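Local structure of beta-glucoside phosphorylase BglX (Unidentified, 5VQE) at residues A[1-9]-A[18-26]; A[401-409]-A[543-551]. The protein probably cleaves beta-glucosides by phosphorolysis as a member of glycoside hydrolase family 3, and binds a 2-deoxy-2-fluoroglucose unit in its pocket. All blocks are in the same frame, centred on the assembly; numbering follows the deposited sequence.

Interaction 1: A[1-9]-A[18-26]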
loop_
_atom_site.group_PDB
_atom_site.type_symbol
_atom_site.label_atom_id
_atom_site.label_comp_id
_atom_site.label_asym_id
_atom_site.label_seq_id
_atom_site.Cartn_x
_atom_site.Cartn_y
_atom_site.Cartn_z
ATOM N N MET A 1 21.575 -12.447 -26.451
ATOM C CA MET A 1 21.791 -13.032 -25.100
ATOM C C MET A 1 20.564 -12.825 -24.205
ATOM O O MET A 1 19.566 -12.248 -24.632
ATOM C CB MET A 1 23.042 -12.429 -24.443
ATOM C CG MET A 1 23.363 -10.991 -24.834
ATOM S SD MET A 1 25.102 -10.568 -24.568
ATOM C CE MET A 1 25.409 -11.277 -22.947
ATOM N N TYR A 2 20.647 -13.327 -22.970
ATOM C CA TYR A 2 19.599 -13.232 -21.958
ATOM C C TYR A 2 18.363 -14.040 -22.323
ATOM O O TYR A 2 17.300 -13.857 -21.711
ATOM C CB TYR A 2 19.205 -11.773 -21.691
ATOM C CG TYR A 2 20.401 -10.913 -21.384
ATOM C CD1 TYR A 2 21.088 -11.047 -20.190
ATOM C CD2 TYR A 2 20.868 -9.987 -22.307
ATOM C CE1 TYR A 2 22.207 -10.272 -19.920
ATOM C CE2 TYR A 2 21.975 -9.222 -22.052
ATOM C CZ TYR A 2 22.644 -9.359 -20.861
ATOM O OH TYR A 2 23.756 -8.579 -20.622
ATOM N N GLU A 3 18.470 -14.947 -23.293
ATOM C CA GLU A 3 17.319 -15.770 -23.644
ATOM C C GLU A 3 16.863 -16.615 -22.464
ATOM O O GLU A 3 15.666 -16.875 -22.312
ATOM C CB GLU A 3 17.651 -16.661 -24.841
ATOM C CG GLU A 3 17.882 -15.901 -26.145
ATOM C CD GLU A 3 19.260 -15.287 -26.245
ATOM O OE1 GLU A 3 20.143 -15.647 -25.437
ATOM O OE2 GLU A 3 19.463 -14.441 -27.142
ATOM N N SER A 4 17.791 -17.036 -21.608
ATOM C CA SER A 4 17.424 -17.847 -20.453
ATOM C C SER A 4 16.561 -17.071 -19.463
ATOM O O SER A 4 15.803 -17.680 -18.697
ATOM C CB SER A 4 18.683 -18.370 -19.766
ATOM O OG SER A 4 19.490 -17.301 -19.304
ATOM N N ILE A 5 16.664 -15.746 -19.452
ATOM C CA ILE A 5 15.794 -14.912 -18.621
ATOM C C ILE A 5 14.523 -14.530 -19.362
ATOM O O ILE A 5 13.415 -14.696 -18.844
ATOM C CB ILE A 5 16.556 -13.652 -18.158
ATOM C CG1 ILE A 5 17.703 -14.016 -17.206
ATOM C CG2 ILE A 5 15.597 -12.660 -17.484
ATOM C CD1 ILE A 5 18.681 -12.887 -16.988
ATOM N N LEU A 6 14.665 -14.017 -20.589
ATOM C CA LEU A 6 13.569 -13.326 -21.259
ATOM C C LEU A 6 12.546 -14.264 -21.900
ATOM O O LEU A 6 11.422 -13.827 -22.180
ATOM C CB LEU A 6 14.131 -12.378 -22.322
ATOM C CG LEU A 6 15.056 -11.293 -21.777
ATOM C CD1 LEU A 6 15.689 -10.518 -22.909
ATOM C CD2 LEU A 6 14.308 -10.352 -20.859
ATOM N N SER A 7 12.883 -15.532 -22.126
ATOM C CA SER A 7 11.940 -16.431 -22.781
ATOM C C SER A 7 11.036 -17.181 -21.810
ATOM O O SER A 7 10.113 -17.870 -22.257
ATOM C CB SER A 7 12.689 -17.441 -23.662
ATOM O OG SER A 7 13.466 -18.323 -22.882
ATOM N N ILE A 8 11.250 -17.056 -20.501
ATOM C CA ILE A 8 10.487 -17.817 -19.523
ATOM C C ILE A 8 9.745 -16.865 -18.590
ATOM O O ILE A 8 9.966 -15.653 -18.585
ATOM C CB ILE A 8 11.376 -18.781 -18.720
ATOM C CG1 ILE A 8 12.428 -18.012 -17.920
ATOM C CG2 ILE A 8 12.032 -19.783 -19.672
ATOM C CD1 ILE A 8 13.267 -18.876 -16.982
ATOM N N LYS A 9 8.861 -17.454 -17.793
ATOM C CA LYS A 9 8.084 -16.734 -16.799
ATOM C C LYS A 9 8.995 -15.847 -15.951
ATOM O O LYS A 9 10.072 -16.291 -15.530
ATOM C CB LYS A 9 7.352 -17.741 -15.911
ATOM C CG LYS A 9 6.539 -17.148 -14.782
ATOM C CD LYS A 9 5.637 -18.209 -14.164
ATOM C CE LYS A 9 6.390 -19.046 -13.159
ATOM N NZ LYS A 9 5.586 -20.247 -12.760
ATOM N N ILE A 18 12.836 -10.392 -27.907
ATOM C CA ILE A 18 14.172 -10.536 -27.350
ATOM C C ILE A 18 15.191 -9.849 -28.248
ATOM O O ILE A 18 16.161 -9.252 -27.767
ATOM C CB ILE A 18 14.488 -12.030 -27.136
ATOM C CG1 ILE A 18 13.542 -12.606 -26.074
ATOM C CG2 ILE A 18 15.932 -12.223 -26.715
ATOM C CD1 ILE A 18 13.572 -14.130 -25.939
ATOM N N THR A 19 14.983 -9.913 -29.568
ATOM C CA THR A 19 15.872 -9.207 -30.488
ATOM C C THR A 19 15.788 -7.702 -30.272
ATOM O O THR A 19 16.808 -7.004 -30.328
ATOM C CB THR A 19 15.536 -9.582 -31.939
ATOM O OG1 THR A 19 15.894 -10.952 -32.167
ATOM C CG2 THR A 19 16.299 -8.710 -32.941
ATOM N N TRP A 20 14.587 -7.183 -29.996
ATOM C CA TRP A 20 14.459 -5.761 -29.693
ATOM C C TRP A 20 15.217 -5.401 -28.418
ATOM O O TRP A 20 15.907 -4.375 -28.365
ATOM C CB TRP A 20 12.987 -5.361 -29.561
ATOM C CG TRP A 20 12.846 -3.918 -29.195
ATOM C CD1 TRP A 20 12.843 -2.859 -30.045
ATOM C CD2 TRP A 20 12.722 -3.374 -27.875
ATOM N NE1 TRP A 20 12.719 -1.687 -29.343
ATOM C CE2 TRP A 20 12.645 -1.977 -28.009
ATOM C CE3 TRP A 20 12.667 -3.936 -26.596
ATOM C CZ2 TRP A 20 12.511 -1.131 -26.914
ATOM C CZ3 TRP A 20 12.532 -3.103 -25.517
ATOM C CH2 TRP A 20 12.457 -1.711 -25.677
ATOM N N VAL A 21 15.092 -6.221 -27.372
ATOM C CA VAL A 21 15.788 -5.930 -26.118
ATOM C C VAL A 21 17.288 -5.849 -26.355
ATOM O O VAL A 21 17.952 -4.900 -25.926
ATOM C CB VAL A 21 15.456 -6.992 -25.053
ATOM C CG1 VAL A 21 16.308 -6.792 -23.821
ATOM C CG2 VAL A 21 13.978 -6.947 -24.682
ATOM N N ASN A 22 17.838 -6.853 -27.040
ATOM C CA ASN A 22 19.280 -6.930 -27.258
ATOM C C ASN A 22 19.773 -5.784 -28.129
ATOM O O ASN A 22 20.778 -5.138 -27.811
ATOM C CB ASN A 22 19.631 -8.271 -27.895
ATOM C CG ASN A 22 19.840 -9.354 -26.873
ATOM O OD1 ASN A 22 20.872 -9.399 -26.214
ATOM N ND2 ASN A 22 18.857 -10.233 -26.726
ATOM N N GLN A 23 19.085 -5.526 -29.244
ATOM C CA GLN A 23 19.501 -4.439 -30.124
ATOM C C GLN A 23 19.446 -3.099 -29.408
ATOM O O GLN A 23 20.345 -2.263 -29.569
ATOM C CB GLN A 23 18.629 -4.412 -31.378
ATOM C CG GLN A 23 18.913 -5.564 -32.325
ATOM C CD GLN A 23 18.068 -5.521 -33.581
ATOM O OE1 GLN A 23 17.124 -4.733 -33.689
ATOM N NE2 GLN A 23 18.400 -6.378 -34.541
ATOM N N THR A 24 18.387 -2.874 -28.624
ATOM C CA THR A 24 18.274 -1.644 -27.847
ATOM C C THR A 24 19.394 -1.546 -26.823
ATOM O O THR A 24 20.050 -0.503 -26.697
ATOM C CB THR A 24 16.911 -1.580 -27.150
ATOM O OG1 THR A 24 15.861 -1.671 -28.124
ATOM C CG2 THR A 24 16.757 -0.272 -26.366
ATOM N N LEU A 25 19.611 -2.619 -26.055
ATOM C CA LEU A 25 20.680 -2.618 -25.060
ATOM C C LEU A 25 22.011 -2.211 -25.680
ATOM O O LEU A 25 22.719 -1.344 -25.156
ATOM C CB LEU A 25 20.798 -4.006 -24.421
ATOM C CG LEU A 25 21.829 -4.152 -23.305
ATOM C CD1 LEU A 25 21.450 -3.288 -22.100
ATOM C CD2 LEU A 25 21.966 -5.613 -22.892
ATOM N N VAL A 26 22.372 -2.848 -26.794
ATOM C CA VAL A 26 23.666 -2.588 -27.420
ATOM C C VAL A 26 23.786 -1.133 -27.848
ATOM O O VAL A 26 24.886 -0.565 -27.845
ATOM C CB VAL A 26 23.863 -3.553 -28.606
ATOM C CG1 VAL A 26 25.052 -3.139 -29.465
ATOM C CG2 VAL A 26 24.035 -4.973 -28.088
#

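Interaction 2: A[401-409]-A[543-551]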
loop_
_atom_site.group_PDB
_atom_site.type_symbol
_atom_site.label_atom_id
_atom_site.label_comp_id
_atom_site.label_asym_id
_atom_site.label_seq_id
_atom_site.Cartn_x
_atom_site.Cartn_y
_atom_site.Cartn_z
ATOM N N GLY A 401 -29.188 -5.736 24.043
ATOM C CA GLY A 401 -30.218 -4.862 23.537
ATOM C C GLY A 401 -29.735 -3.606 22.848
ATOM O O GLY A 401 -30.572 -2.813 22.404
ATOM N N LEU A 402 -28.421 -3.391 22.731
ATOM C CA LEU A 402 -27.940 -2.170 22.090
ATOM C C LEU A 402 -28.339 -2.141 20.623
ATOM O O LEU A 402 -29.001 -1.207 20.161
ATOM C CB LEU A 402 -26.421 -2.057 22.218
ATOM C CG LEU A 402 -25.843 -0.637 22.231
ATOM C CD1 LEU A 402 -24.374 -0.675 21.842
ATOM C CD2 LEU A 402 -26.586 0.318 21.329
ATOM N N LEU A 403 -27.921 -3.171 19.861
ATOM C CA LEU A 403 -28.190 -3.249 18.438
ATOM C C LEU A 403 -29.464 -4.051 18.177
ATOM O O LEU A 403 -29.770 -4.992 18.913
ATOM C CB LEU A 403 -27.013 -3.901 17.717
ATOM C CG LEU A 403 -25.665 -3.209 17.941
ATOM C CD1 LEU A 403 -24.546 -3.906 17.176
ATOM C CD2 LEU A 403 -25.728 -1.729 17.557
ATOM N N PRO A 404 -30.248 -3.693 17.146
ATOM C CA PRO A 404 -30.015 -2.536 16.276
ATOM C C PRO A 404 -30.361 -1.211 16.950
ATOM O O PRO A 404 -31.245 -1.167 17.811
ATOM C CB PRO A 404 -30.948 -2.799 15.092
ATOM C CG PRO A 404 -32.047 -3.608 15.658
ATOM C CD PRO A 404 -31.436 -4.460 16.724
ATOM N N LEU A 405 -29.670 -0.146 16.555
ATOM C CA LEU A 405 -29.959 1.176 17.093
ATOM C C LEU A 405 -31.340 1.645 16.651
ATOM O O LEU A 405 -31.825 1.299 15.566
ATOM C CB LEU A 405 -28.903 2.179 16.641
ATOM C CG LEU A 405 -27.465 1.848 17.038
ATOM C CD1 LEU A 405 -26.532 2.918 16.505
ATOM C CD2 LEU A 405 -27.329 1.732 18.553
ATOM N N SER A 406 -31.975 2.443 17.515
ATOM C CA SER A 406 -33.276 3.011 17.253
ATOM C C SER A 406 -33.421 4.328 18.002
ATOM O O SER A 406 -33.104 4.377 19.202
ATOM C CB SER A 406 -34.393 2.065 17.680
ATOM O OG SER A 406 -35.627 2.755 17.713
ATOM N N PRO A 407 -33.906 5.393 17.352
ATOM C CA PRO A 407 -34.198 6.626 18.101
ATOM C C PRO A 407 -35.141 6.407 19.272
ATOM O O PRO A 407 -35.128 7.199 20.223
ATOM C CB PRO A 407 -34.825 7.541 17.043
ATOM C CG PRO A 407 -34.338 7.027 15.744
ATOM C CD PRO A 407 -34.172 5.553 15.910
ATOM N N GLN A 408 -35.953 5.351 19.244
ATOM C CA GLN A 408 -36.862 5.079 20.349
ATOM C C GLN A 408 -36.183 4.330 21.486
ATOM O O GLN A 408 -36.796 4.151 22.544
ATOM C CB GLN A 408 -38.074 4.296 19.844
ATOM C CG GLN A 408 -39.035 5.143 19.015
ATOM C CD GLN A 408 -38.505 5.474 17.628
ATOM O OE1 GLN A 408 -37.875 4.639 16.976
ATOM N NE2 GLN A 408 -38.758 6.700 17.170
ATOM N N LYS A 409 -34.940 3.890 21.293
ATOM C CA LYS A 409 -34.116 3.386 22.381
ATOM C C LYS A 409 -33.066 4.390 22.846
ATOM O O LYS A 409 -32.783 4.457 24.045
ATOM C CB LYS A 409 -33.420 2.086 21.965
ATOM C CG LYS A 409 -34.347 0.891 21.842
ATOM C CD LYS A 409 -33.552 -0.409 21.711
ATOM C CE LYS A 409 -32.859 -0.522 20.356
ATOM N NZ LYS A 409 -32.045 -1.777 20.269
ATOM N N LYS A 543 -26.234 -1.343 8.733
ATOM C CA LYS A 543 -26.062 -2.460 9.649
ATOM C C LYS A 543 -26.384 -2.063 11.085
ATOM O O LYS A 543 -26.947 -2.862 11.842
ATOM C CB LYS A 543 -24.639 -2.997 9.522
ATOM C CG LYS A 543 -24.395 -3.695 8.187
ATOM C CD LYS A 543 -22.911 -3.842 7.877
ATOM C CE LYS A 543 -22.681 -4.255 6.432
ATOM N NZ LYS A 543 -23.420 -5.499 6.074
ATOM N N LEU A 544 -26.039 -0.838 11.478
ATOM C CA LEU A 544 -26.399 -0.376 12.814
ATOM C C LEU A 544 -27.911 -0.327 12.987
ATOM O O LEU A 544 -28.429 -0.652 14.058
ATOM C CB LEU A 544 -25.793 0.997 13.076
ATOM C CG LEU A 544 -24.270 1.033 13.183
ATOM C CD1 LEU A 544 -23.787 2.472 13.278
ATOM C CD2 LEU A 544 -23.783 0.225 14.359
ATOM N N MET A 545 -28.631 0.071 11.939
ATOM C CA MET A 545 -30.087 0.130 11.972
ATOM C C MET A 545 -30.742 -1.232 11.778
ATOM O O MET A 545 -31.970 -1.324 11.862
ATOM C CB MET A 545 -30.590 1.102 10.905
ATOM C CG MET A 545 -30.046 2.515 11.031
ATOM S SD MET A 545 -30.269 3.211 12.686
ATOM C CE MET A 545 -32.058 3.283 12.784
ATOM N N GLY A 546 -29.964 -2.285 11.539
ATOM C CA GLY A 546 -30.517 -3.620 11.438
ATOM C C GLY A 546 -31.133 -3.956 10.098
ATOM O O GLY A 546 -31.807 -4.986 9.987
ATOM N N ARG A 547 -30.938 -3.118 9.083
ATOM C CA ARG A 547 -31.397 -3.411 7.734
ATOM C C ARG A 547 -30.403 -4.247 6.938
ATOM O O ARG A 547 -30.729 -4.683 5.829
ATOM C CB ARG A 547 -31.673 -2.109 6.981
ATOM C CG ARG A 547 -32.715 -1.215 7.646
ATOM C CD ARG A 547 -33.093 -0.058 6.738
ATOM N NE ARG A 547 -32.037 0.940 6.594
ATOM C CZ ARG A 547 -31.941 2.056 7.313
ATOM N NH1 ARG A 547 -32.836 2.340 8.257
ATOM N NH2 ARG A 547 -30.941 2.898 7.087
ATOM N N SER A 548 -29.198 -4.464 7.460
ATOM C CA SER A 548 -28.174 -5.247 6.778
ATOM C C SER A 548 -27.406 -6.021 7.835
ATOM O O SER A 548 -27.020 -5.449 8.857
ATOM C CB SER A 548 -27.227 -4.345 5.970
ATOM O OG SER A 548 -26.119 -5.073 5.455
ATOM N N SER A 549 -27.206 -7.315 7.602
ATOM C CA SER A 549 -26.513 -8.139 8.577
ATOM C C SER A 549 -25.018 -7.831 8.578
ATOM O O SER A 549 -24.457 -7.364 7.582
ATOM C CB SER A 549 -26.730 -9.621 8.278
ATOM O OG SER A 549 -26.280 -9.937 6.975
ATOM N N PHE A 550 -24.381 -8.082 9.717
ATOM C CA PHE A 550 -22.923 -8.063 9.801
ATOM C C PHE A 550 -22.383 -9.362 9.223
ATOM O O PHE A 550 -22.758 -10.453 9.667
ATOM C CB PHE A 550 -22.458 -7.880 11.242
ATOM C CG PHE A 550 -22.719 -6.514 11.784
ATOM C CD1 PHE A 550 -21.857 -5.469 11.504
ATOM C CD2 PHE A 550 -23.834 -6.269 12.568
ATOM C CE1 PHE A 550 -22.096 -4.204 11.997
ATOM C CE2 PHE A 550 -24.082 -5.009 13.067
ATOM C CZ PHE A 550 -23.211 -3.970 12.783
ATOM N N LYS A 551 -21.512 -9.240 8.226
ATOM C CA LYS A 551 -21.009 -10.382 7.487
ATOM C C LYS A 551 -19.498 -10.535 7.557
ATOM O O LYS A 551 -18.987 -11.598 7.182
ATOM C CB LYS A 551 -21.415 -10.272 6.011
ATOM C CG LYS A 551 -22.909 -10.094 5.784
ATOM C CD LYS A 551 -23.199 -9.735 4.333
ATOM C CE LYS A 551 -24.701 -9.557 4.072
ATOM N NZ LYS A 551 -25.240 -8.275 4.619
HETATM O O HOH W 1 -33.494 0.192 13.969
#

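Interaction 1: A[1-9]-A[18-26]
N22 meets the first residue of the chain with both ends of its amide, in a helix-on-helix packing at the amino-terminal end of the chain, beside the TIM barrel: the short helix 3-6 lies against helix 15-27. With CG beside the backbone N (chi1 -86°), the amide is turned to face M1. Its ND2 donates to the carbonyl O of M1 (3.0 Å, 166° at the hydrogen), and that acceptor lies in the amide plane. Its OD1 takes a bond from M1 N at 3.1 Å, with the donor above the carbonyl plane. The same M1 N also reaches E3 OE2, so two acceptors grip the amino terminus. The Y2 ring lies with its edge toward N22 OD1, ring and amide planes 20° apart, and its CE2 touches L25 CD2 at 3.7 Å. Further along helix 3-6, L6 CD1 and V21 CG1 meet tip to tip, while I18 CG1 packs on L6 CB (3.8 Å). An alanine in place of N22 would probably leave M1 O without this donor and M1 N with E3 OE2 alone of the two acceptors. Helix 340-356 borders the contact through Y2 and L25. N22 ND2 also donates to I18 O at 3.1 Å, reaching it from the face opposite to N22 N.

Interaction 2: A[401-409]-A[543-551]
P404 sets its ring against the end of helix 534-544, where G546 has no side chain. G546, with positive phi, closes that helix in a Schellman motif, and P404 CB sits 3.7 Å from G546 N. A CB modelled on G546 would fall 2.8 Å from P404 CB, a clash, so the absence of a side chain at G546 is what lets the proline ring come this close. The peptide bond before P404 is cis, part of the bend that carries 401-409 past the helix end in the mixed-sheet domain.

Beyond the proline, the side chains of L405 and L544 lie side by side and point the same way, with L405 CD1 4.0 Å from L544 CB. L403 approaches L544 through its CD2 branch, while its CD1 comes obliquely to the F550 ring, 4.3 Å from CE2. M545 folds back against the loop. Its CB starts away from the loop, but bends at chi2 (-52°) and chi3 (-65°) return the chain, bringing CE to 3.4 Å from L405 O and also near the P407 ring. F443, from a neighbouring loop, touches L405, P407 and M545, so these three side chains share a common neighbour.

Polar bonds fix the register of this packing. L405 N donates to L544 O at 2.8 Å, with an N-H...O angle of 148°, and a water gives one hydrogen to L405 O and the other to M545 O. Within the loop, K409 NZ bonds to the carbonyls of G401, L402 and P404, tying the bend together. L405 thus has both its N-H and its C=O engaged at the helix end, one directly and one through the water, so backbone atoms set the loop's position and apolar side chains its fit.

In the fold
Interaction 1 comes first along the chain and closes long before interaction 2 opens. Their centres are 61 Å apart, their nearest atoms about 33 Å, and they lie on opposite sides of the chain's centre. They share no helix, strand or sheet. Residues 1-9 and 18-26 belong to helices 3-6 and 15-27, at the amino-terminal end of the chain, packed beside the TIM barrel that holds the fluoroglucose pocket. Residues 401-409 and 543-551 lie beside the six-stranded mixed sheet, in the loop between strands 393-397 and 412-419 and at the end of helix 534-544, which follows strand 525-528. The two contacts are therefore independent local packings, one near each end of this two-domain chain.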